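Periplasmic binding protein/LacI transcriptional regulator (Alkaliphilus metalliredigens, PDB 3CTP) binds beta-D-xylulofuranose in its periplasmic-binding-protein-like core and, as a LacI-family member, probably acts as a DNA-binding transcriptional regulator. Local coordinates at residues I70-M78 against G265-E273; M226-I235 against R248-S256. All coordinates share one frame; numbering follows the deposited sequence.

Interaction 1: residues I70-M78 against G265-E273. With XLF (beta-D-xylulofuranose), chain C.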
loop_
_atom_site.group_PDB
_atom_site.type_symbol
_atom_site.label_atom_id
_atom_site.label_comp_id
_atom_site.label_asym_id
_atom_site.label_seq_id
_atom_site.Cartn_x
_atom_site.Cartn_y
_atom_site.Cartn_z
ATOM N N ILE A 70 -2.156 -5.356 -2.377
ATOM C CA ILE A 70 -2.507 -4.040 -1.776
ATOM C C ILE A 70 -1.252 -3.207 -1.576
ATOM O O ILE A 70 -1.342 -1.997 -1.252
ATOM C CB ILE A 70 -3.284 -4.111 -0.423
ATOM C CG1 ILE A 70 -2.559 -4.998 0.586
ATOM C CG2 ILE A 70 -4.755 -4.533 -0.653
ATOM C CD1 ILE A 70 -3.150 -4.957 1.985
ATOM N N SER A 71 -0.104 -3.834 -1.819
ATOM C CA SER A 71 1.160 -3.034 -1.982
ATOM C C SER A 71 1.167 -2.044 -3.143
ATOM O O SER A 71 1.911 -1.065 -3.119
ATOM C CB SER A 71 2.403 -3.881 -2.088
ATOM O OG SER A 71 2.618 -4.350 -3.405
ATOM N N ASN A 72 0.313 -2.257 -4.136
ATOM C CA ASN A 72 0.093 -1.201 -5.141
ATOM C C ASN A 72 -0.955 -0.226 -4.612
ATOM O O ASN A 72 -2.080 -0.631 -4.310
ATOM C CB ASN A 72 -0.385 -1.879 -6.436
ATOM C CG ASN A 72 -0.676 -0.888 -7.536
ATOM O OD1 ASN A 72 -0.843 0.325 -7.300
ATOM N ND2 ASN A 72 -0.725 -1.399 -8.783
ATOM N N PRO A 73 -0.562 1.041 -4.426
ATOM C CA PRO A 73 -1.475 2.039 -3.880
ATOM C C PRO A 73 -2.833 2.028 -4.526
ATOM O O PRO A 73 -3.834 2.218 -3.855
ATOM C CB PRO A 73 -0.753 3.362 -4.190
ATOM C CG PRO A 73 0.686 2.991 -3.980
ATOM C CD PRO A 73 0.790 1.613 -4.659
ATOM N N PHE A 74 -2.899 1.793 -5.830
ATOM C CA PHE A 74 -4.208 1.842 -6.483
ATOM C C PHE A 74 -5.128 0.768 -5.876
ATOM O O PHE A 74 -6.318 1.005 -5.620
ATOM C CB PHE A 74 -4.069 1.574 -7.999
ATOM C CG PHE A 74 -5.410 1.478 -8.698
ATOM C CD1 PHE A 74 -6.103 2.633 -9.016
ATOM C CD2 PHE A 74 -5.971 0.240 -8.963
ATOM C CE1 PHE A 74 -7.369 2.553 -9.629
ATOM C CE2 PHE A 74 -7.233 0.131 -9.566
ATOM C CZ PHE A 74 -7.929 1.303 -9.892
ATOM N N PHE A 75 -4.594 -0.421 -5.636
ATOM C CA PHE A 75 -5.477 -1.463 -5.105
ATOM C C PHE A 75 -5.817 -1.258 -3.636
ATOM O O PHE A 75 -6.906 -1.677 -3.199
ATOM C CB PHE A 75 -4.909 -2.866 -5.333
ATOM C CG PHE A 75 -4.987 -3.282 -6.770
ATOM C CD1 PHE A 75 -6.229 -3.499 -7.365
ATOM C CD2 PHE A 75 -3.844 -3.405 -7.523
ATOM C CE1 PHE A 75 -6.315 -3.846 -8.733
ATOM C CE2 PHE A 75 -3.926 -3.728 -8.882
ATOM C CZ PHE A 75 -5.157 -3.967 -9.478
ATOM N N ASN A 76 -4.929 -0.658 -2.867
ATOM C CA ASN A 76 -5.390 -0.399 -1.499
ATOM C C ASN A 76 -6.424 0.716 -1.448
ATOM O O ASN A 76 -7.351 0.674 -0.639
ATOM C CB ASN A 76 -4.262 -0.278 -0.464
ATOM C CG ASN A 76 -3.322 0.864 -0.700
ATOM O OD1 ASN A 76 -3.742 2.030 -0.625
ATOM N ND2 ASN A 76 -1.986 0.560 -0.832
ATOM N N GLN A 77 -6.340 1.703 -2.304
ATOM C CA GLN A 77 -7.379 2.718 -2.338
ATOM C C GLN A 77 -8.680 2.148 -2.857
ATOM O O GLN A 77 -9.696 2.426 -2.342
ATOM C CB GLN A 77 -6.978 3.873 -3.226
ATOM C CG GLN A 77 -5.814 4.706 -2.677
ATOM C CD GLN A 77 -5.358 5.780 -3.625
ATOM O OE1 GLN A 77 -4.378 5.638 -4.291
ATOM N NE2 GLN A 77 -6.057 6.860 -3.636
ATOM N N MET A 78 -8.596 1.331 -3.892
ATOM C CA MET A 78 -9.809 0.679 -4.392
ATOM C C MET A 78 -10.452 -0.159 -3.286
ATOM O O MET A 78 -11.688 -0.144 -3.109
ATOM C CB MET A 78 -9.487 -0.228 -5.605
ATOM C CG MET A 78 -9.425 0.531 -6.904
ATOM S SD MET A 78 -11.079 0.753 -7.671
ATOM C CE MET A 78 -11.179 -0.931 -8.269
ATOM N N GLY A 265 2.183 8.583 -16.065
ATOM C CA GLY A 265 1.798 7.250 -15.550
ATOM C C GLY A 265 0.343 6.918 -15.847
ATOM O O GLY A 265 -0.239 7.405 -16.832
ATOM N N PHE A 266 -0.258 6.081 -14.986
ATOM C CA PHE A 266 -1.671 5.773 -15.112
ATOM C C PHE A 266 -2.178 5.344 -13.754
ATOM O O PHE A 266 -1.517 4.552 -13.085
ATOM C CB PHE A 266 -1.870 4.596 -16.090
ATOM C CG PHE A 266 -3.222 4.574 -16.788
ATOM C CD1 PHE A 266 -3.318 4.931 -18.132
ATOM C CD2 PHE A 266 -4.355 4.117 -16.138
ATOM C CE1 PHE A 266 -4.543 4.880 -18.799
ATOM C CE2 PHE A 266 -5.582 4.070 -16.792
ATOM C CZ PHE A 266 -5.674 4.463 -18.135
ATOM N N ASP A 267 -3.347 5.866 -13.379
ATOM C CA ASP A 267 -4.146 5.481 -12.205
ATOM C C ASP A 267 -4.671 6.711 -11.448
ATOM O O ASP A 267 -5.796 6.708 -10.963
ATOM C CB ASP A 267 -3.377 4.713 -11.132
ATOM C CG ASP A 267 -3.090 3.268 -11.502
ATOM O OD1 ASP A 267 -3.763 2.700 -12.405
ATOM O OD2 ASP A 267 -2.209 2.685 -10.814
ATOM N N ASN A 268 -3.803 7.703 -11.270
ATOM C CA ASN A 268 -4.007 8.711 -10.217
ATOM C C ASN A 268 -4.147 8.037 -8.857
ATOM O O ASN A 268 -5.090 8.309 -8.107
ATOM C CB ASN A 268 -5.226 9.597 -10.487
ATOM C CG ASN A 268 -5.216 10.847 -9.610
ATOM O OD1 ASN A 268 -4.179 11.206 -9.046
ATOM N ND2 ASN A 268 -6.381 11.501 -9.472
ATOM N N SER A 269 -3.183 7.181 -8.532
ATOM C CA SER A 269 -3.090 6.679 -7.161
ATOM C C SER A 269 -2.221 7.617 -6.291
ATOM O O SER A 269 -1.547 8.541 -6.795
ATOM C CB SER A 269 -2.530 5.257 -7.137
ATOM O OG SER A 269 -1.163 5.253 -7.525
ATOM N N PHE A 270 -2.249 7.415 -4.978
ATOM C CA PHE A 270 -1.662 8.446 -4.141
ATOM C C PHE A 270 -0.165 8.609 -4.316
ATOM O O PHE A 270 0.393 9.657 -3.990
ATOM C CB PHE A 270 -2.044 8.248 -2.656
ATOM C CG PHE A 270 -1.373 7.076 -1.976
ATOM C CD1 PHE A 270 -0.047 7.168 -1.569
ATOM C CD2 PHE A 270 -2.106 5.926 -1.648
ATOM C CE1 PHE A 270 0.596 6.094 -0.882
ATOM C CE2 PHE A 270 -1.492 4.854 -0.961
ATOM C CZ PHE A 270 -0.129 4.943 -0.585
ATOM N N ILE A 271 0.504 7.597 -4.849
ATOM C CA ILE A 271 1.959 7.682 -4.969
ATOM C C ILE A 271 2.386 8.809 -5.901
ATOM O O ILE A 271 3.474 9.389 -5.742
ATOM C CB ILE A 271 2.559 6.317 -5.414
ATOM C CG1 ILE A 271 4.079 6.315 -5.256
ATOM C CG2 ILE A 271 2.164 5.996 -6.831
ATOM C CD1 ILE A 271 4.509 6.287 -3.782
ATOM N N GLY A 272 1.553 9.135 -6.879
ATOM C CA GLY A 272 1.905 10.202 -7.831
ATOM C C GLY A 272 1.921 11.607 -7.231
ATOM O O GLY A 272 2.618 12.510 -7.734
ATOM N N GLU A 273 1.184 11.799 -6.139
ATOM C CA GLU A 273 1.125 13.098 -5.484
ATOM C C GLU A 273 2.108 13.134 -4.330
ATOM O O GLU A 273 2.650 14.176 -3.939
ATOM C CB GLU A 273 -0.316 13.379 -5.019
ATOM C CG GLU A 273 -0.523 14.763 -4.396
ATOM C CD GLU A 273 0.061 15.912 -5.224
ATOM O OE1 GLU A 273 -0.375 16.105 -6.383
ATOM O OE2 GLU A 273 0.943 16.645 -4.700
HETATM O O4 XLF C . -4.042 -3.745 -14.324
HETATM C C4 XLF C . -3.758 -2.344 -14.304
HETATM C C5 XLF C . -2.258 -2.184 -14.106
HETATM O O5 XLF C . -2.085 -1.701 -12.769
HETATM C C3 XLF C . -4.376 -1.685 -13.081
HETATM O O3 XLF C . -5.497 -0.863 -13.430
HETATM C C2 XLF C . -3.223 -0.868 -12.567
HETATM O O2 XLF C . -3.065 0.341 -13.338
HETATM C C1 XLF C . -3.340 -0.552 -11.090
HETATM O O1 XLF C . -2.148 0.120 -10.654
HETATM O O HOH W 1 -0.461 2.791 -8.796
HETATM O O HOH W 2 -5.226 9.101 -5.550
#
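Pro73 lies over one face of the Phe270 ring. Its CB sits 3.9 Å from the ring centroid, 23° off the normal, a CH-pi contact offset toward the rim at CE2. The two side chains cross at about a right angle. Asn76 meets the same ring differently: its OD1 comes to the edge, in the ring plane, 3.6 Å from Phe270 CE2. The other end of that amide is fixed, because Asn76 ND2 donates to Ile70 O in a nearly straight bond. Gln77 makes the direct polar link between the segments. With CG anti to the carbonyl carbon (chi1 -68°) and the chain extended beyond it, OE1 takes the N-H of Phe270 at 2.9 Å, with the donor tilted 29° from the carbonyl plane. Water 2 joins Gln77 NE2 to Asn268 O.

The segments belong to different lobes of the two-lobed periplasmic-binding-protein fold, and the sugar lies in the cleft between them. Asn72 is the N-cap of helix 73-88, and its OD1 accepts from Phe74 N. Its ND2 donates to XLF O1 at 2.8 Å. Asp267 receives two sugar hydroxyls, one on each oxygen: XLF O2 on OD1 and XLF O1 on OD2, both at 2.6 Å. The Phe74 ring runs close to the carboxylate, with the planes nearly aligned but not parallel and Asp267 OD1 over one face. Phe74 CD2 also reaches XLF C1, at 3.5 Å. Water 1 donates to Asn72 OD1 and Asp267 OD2 and accepts from Ser269 OG, so it ties the capping residue to the sugar-binding carboxylate. Glu142, Arg190, Arg124, Gln284 and Asn239 also hydrogen-bond the sugar. Phe270 meets Phe214 of the second subunit.

Interaction 2: residues M226-I235 against R248-S256. With NA (sodium ion), chain D.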
loop_
_atom_site.group_PDB
_atom_site.type_symbol
_atom_site.label_atom_id
_atom_site.label_comp_id
_atom_site.label_asym_id
_atom_site.label_seq_id
_atom_site.Cartn_x
_atom_site.Cartn_y
_atom_site.Cartn_z
ATOM N N MET A 226 19.973 1.189 -18.824
ATOM C CA MET A 226 19.314 2.291 -18.141
ATOM C C MET A 226 19.939 3.613 -18.574
ATOM O O MET A 226 19.272 4.643 -18.632
ATOM C CB MET A 226 19.470 2.110 -16.630
ATOM C CG MET A 226 18.703 3.095 -15.773
ATOM S SD MET A 226 16.919 2.947 -15.850
ATOM C CE MET A 226 16.511 4.708 -15.816
ATOM N N LYS A 227 21.229 3.591 -18.884
ATOM C CA LYS A 227 21.934 4.840 -19.242
ATOM C C LYS A 227 21.359 5.539 -20.488
ATOM O O LYS A 227 21.572 6.745 -20.689
ATOM C CB LYS A 227 23.425 4.563 -19.425
ATOM C CG LYS A 227 23.764 3.844 -20.719
ATOM C CD LYS A 227 25.288 3.663 -20.860
ATOM C CE LYS A 227 25.629 2.508 -21.787
ATOM N NZ LYS A 227 27.105 2.240 -21.804
ATOM N N ASP A 228 20.629 4.792 -21.313
ATOM C CA ASP A 228 20.077 5.326 -22.553
ATOM C C ASP A 228 18.672 5.927 -22.357
ATOM O O ASP A 228 18.144 6.577 -23.260
ATOM C CB ASP A 228 19.947 4.216 -23.604
ATOM C CG ASP A 228 21.285 3.663 -24.060
ATOM O OD1 ASP A 228 22.326 4.337 -23.879
ATOM O OD2 ASP A 228 21.285 2.541 -24.614
ATOM N N ILE A 229 18.051 5.699 -21.199
ATOM C CA ILE A 229 16.638 6.070 -21.037
ATOM C C ILE A 229 16.482 7.582 -21.046
ATOM O O ILE A 229 15.471 8.112 -21.512
ATOM C CB ILE A 229 16.078 5.460 -19.732
ATOM C CG1 ILE A 229 16.139 3.930 -19.796
ATOM C CG2 ILE A 229 14.674 5.960 -19.415
ATOM C CD1 ILE A 229 15.235 3.299 -20.841
ATOM N N VAL A 230 17.487 8.296 -20.535
ATOM C CA VAL A 230 17.420 9.746 -20.531
ATOM C C VAL A 230 17.325 10.280 -21.956
ATOM O O VAL A 230 16.910 11.426 -22.162
ATOM C CB VAL A 230 18.632 10.390 -19.822
ATOM C CG1 VAL A 230 19.893 10.155 -20.617
ATOM C CG2 VAL A 230 18.391 11.899 -19.635
ATOM N N ASN A 231 17.689 9.467 -22.950
ATOM C CA ASN A 231 17.694 9.955 -24.334
ATOM C C ASN A 231 16.295 10.112 -24.938
ATOM O O ASN A 231 16.129 10.755 -25.984
ATOM C CB ASN A 231 18.536 9.047 -25.240
ATOM C CG ASN A 231 20.017 9.175 -24.960
ATOM O OD1 ASN A 231 20.475 10.203 -24.460
ATOM N ND2 ASN A 231 20.769 8.128 -25.269
ATOM N N TYR A 232 15.293 9.503 -24.302
ATOM C CA TYR A 232 13.917 9.687 -24.765
ATOM C C TYR A 232 13.408 11.079 -24.409
ATOM O O TYR A 232 13.875 11.674 -23.439
ATOM C CB TYR A 232 12.985 8.630 -24.130
ATOM C CG TYR A 232 13.265 7.232 -24.674
ATOM C CD1 TYR A 232 12.787 6.853 -25.915
ATOM C CD2 TYR A 232 14.048 6.324 -23.956
ATOM C CE1 TYR A 232 13.043 5.579 -26.436
ATOM C CE2 TYR A 232 14.334 5.059 -24.463
ATOM C CZ TYR A 232 13.820 4.693 -25.709
ATOM O OH TYR A 232 14.076 3.452 -26.243
ATOM N N ASP A 233 12.449 11.583 -25.184
ATOM C CA ASP A 233 11.780 12.846 -24.857
ATOM C C ASP A 233 10.711 12.600 -23.791
ATOM O O ASP A 233 10.504 13.438 -22.907
ATOM C CB ASP A 233 11.068 13.444 -26.094
ATOM C CG ASP A 233 12.019 13.826 -27.217
ATOM O OD1 ASP A 233 13.189 14.148 -26.932
ATOM O OD2 ASP A 233 11.569 13.804 -28.392
ATOM N N GLY A 234 10.008 11.474 -23.900
ATOM C CA GLY A 234 8.887 11.216 -23.002
ATOM C C GLY A 234 8.738 9.722 -22.780
ATOM O O GLY A 234 9.054 8.925 -23.667
ATOM N N ILE A 235 8.218 9.359 -21.613
ATOM C CA ILE A 235 8.006 7.953 -21.273
ATOM C C ILE A 235 6.607 7.817 -20.705
ATOM O O ILE A 235 6.237 8.579 -19.796
ATOM C CB ILE A 235 9.000 7.518 -20.180
ATOM C CG1 ILE A 235 10.438 7.712 -20.661
ATOM C CG2 ILE A 235 8.788 6.027 -19.836
ATOM C CD1 ILE A 235 11.468 7.485 -19.566
ATOM N N ARG A 248 12.627 6.925 -9.797
ATOM C CA ARG A 248 13.687 6.727 -8.781
ATOM C C ARG A 248 14.997 6.362 -9.465
ATOM O O ARG A 248 16.073 6.890 -9.119
ATOM C CB ARG A 248 13.305 5.606 -7.810
ATOM C CG ARG A 248 14.525 4.928 -7.092
ATOM C CD ARG A 248 14.016 3.818 -6.151
ATOM N NE ARG A 248 15.055 3.156 -5.360
ATOM C CZ ARG A 248 15.650 2.029 -5.722
ATOM N NH1 ARG A 248 15.331 1.458 -6.872
ATOM N NH2 ARG A 248 16.567 1.473 -4.928
ATOM N N ALA A 249 14.910 5.467 -10.447
ATOM C CA ALA A 249 16.110 5.050 -11.186
ATOM C C ALA A 249 16.714 6.212 -11.944
ATOM O O ALA A 249 17.930 6.369 -11.972
ATOM C CB ALA A 249 15.796 3.921 -12.135
ATOM N N LEU A 250 15.872 7.015 -12.587
ATOM C CA LEU A 250 16.365 8.195 -13.321
ATOM C C LEU A 250 17.015 9.192 -12.367
ATOM O O LEU A 250 18.108 9.729 -12.662
ATOM C CB LEU A 250 15.208 8.857 -14.088
ATOM C CG LEU A 250 14.713 8.086 -15.318
ATOM C CD1 LEU A 250 13.396 8.636 -15.828
ATOM C CD2 LEU A 250 15.759 8.086 -16.448
ATOM N N LYS A 251 16.373 9.437 -11.216
ATOM C CA LYS A 251 16.934 10.377 -10.226
ATOM C C LYS A 251 18.316 9.910 -9.738
ATOM O O LYS A 251 19.234 10.738 -9.528
ATOM C CB LYS A 251 15.975 10.536 -9.028
ATOM C CG LYS A 251 14.736 11.378 -9.305
ATOM C CD LYS A 251 13.768 11.258 -8.128
ATOM C CE LYS A 251 12.541 12.137 -8.291
ATOM N NZ LYS A 251 11.703 12.099 -7.042
ATOM N N LYS A 252 18.479 8.605 -9.539
ATOM C CA LYS A 252 19.765 8.072 -9.069
ATOM C C LYS A 252 20.876 8.391 -10.067
ATOM O O LYS A 252 22.057 8.465 -9.696
ATOM C CB LYS A 252 19.688 6.565 -8.859
ATOM C CG LYS A 252 18.806 6.115 -7.703
ATOM C CD LYS A 252 19.267 6.703 -6.385
ATOM C CE LYS A 252 18.778 5.868 -5.212
ATOM N NZ LYS A 252 18.830 6.635 -3.934
ATOM N N ARG A 253 20.507 8.582 -11.328
ATOM C CA ARG A 253 21.494 8.860 -12.370
ATOM C C ARG A 253 21.612 10.359 -12.604
ATOM O O ARG A 253 22.242 10.782 -13.562
ATOM C CB ARG A 253 21.114 8.215 -13.703
ATOM C CG ARG A 253 20.336 6.931 -13.655
ATOM C CD ARG A 253 21.095 5.796 -14.311
ATOM N NE ARG A 253 21.916 6.203 -15.446
ATOM C CZ ARG A 253 22.976 5.516 -15.867
ATOM N NH1 ARG A 253 23.326 4.396 -15.246
ATOM N NH2 ARG A 253 23.685 5.942 -16.902
ATOM N N GLY A 254 20.967 11.161 -11.770
ATOM C CA GLY A 254 21.056 12.613 -11.907
ATOM C C GLY A 254 20.202 13.220 -13.000
ATOM O O GLY A 254 20.423 14.365 -13.405
ATOM N N VAL A 255 19.207 12.471 -13.472
ATOM C CA VAL A 255 18.342 12.942 -14.557
ATOM C C VAL A 255 17.331 13.952 -14.032
ATOM O O VAL A 255 16.774 13.768 -12.943
ATOM C CB VAL A 255 17.632 11.743 -15.258
ATOM C CG1 VAL A 255 16.568 12.218 -16.237
ATOM C CG2 VAL A 255 18.646 10.898 -15.986
ATOM N N SER A 256 17.110 15.033 -14.789
ATOM C CA SER A 256 16.171 16.062 -14.383
ATOM C C SER A 256 14.856 15.830 -15.096
ATOM O O SER A 256 14.809 15.712 -16.315
ATOM C CB SER A 256 16.699 17.470 -14.716
ATOM O OG SER A 256 17.660 17.865 -13.746
HETATM NA NA NA D . 15.670 13.260 -23.008
HETATM O O HOH W 3 15.021 14.558 -24.727
HETATM O O HOH W 4 17.633 14.267 -23.405
#
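The backbone of 226-231 runs in helical angles without regular helical bonds, then turns into strand 234-237. Segment 248-256 is the last part of helix 240-252 and the loop after it. Val230 and Val255 approach most closely, with 6.8 Å between CA and CA. The contact joins parts of the beta-alpha-beta unit of strand 234-237, helix 240-252 and strand 262-264: it packs the end of the crossover helix against the lead-in to strand 234-237. A Schellman motif ends the helix. Gly254, at positive phi, is its C-prime residue: Gly254 N bonds to Lys251 O, and Val255 N returns to Leu250 O. Arg253 N reaches the same Leu250 oxygen from the opposite face of its plane.

The side chains meet largely through apolar groups. Met226 turns at its second and third torsions, which brings its methyl CE against the helix, 3.5 Å from Leu250 CD2 and 3.8 Å from Ala249 CB. Leu250 and Met226 cross at about a right angle. The same Leu250 CD2 touches Ile229 CG2 at 3.8 Å, so one methyl group is shared by two residues of the lead-in. Ile235 CD1 lies farther off, 4.4 Å from Leu250 CD1, and Ile263 of strand 262-264 also packs on Leu250. The Arg253 chain runs antiparallel to that of Met226, its CD 3.9 Å from Met226 CG. Val230 CG2, anti to the backbone N (chi1 of CG1 68°), is turned onto both methyls of Val255.

The carbonyl of Val230 also serves a sodium site. The ion is held by Glu260 O, water 3 and water 4, and by Val230 O and Tyr232 O, each 2.4 Å from the sodium.

Interaction 2 is nested along the chain inside the loop closed by interaction 1. Their centres lie 22 Å apart, and their nearest atoms are about 6 Å apart without touching. Interaction 1 has its centre about 9 Å from that of the folded chain, where helix 73-88 of one lobe faces the loop after strand 262-264 of the other. Interaction 2 sits farther out, wholly in the lobe of the four-stranded parallel sheet. Helix 240-252 connects the two regions: Ile241 near its start packs on Asn72 and Pro73, and its C-terminal end supplies one side of interaction 2. Both contacts touch the second subunit. Arg248 of one chain forms a salt bridge with Glu273 of the other.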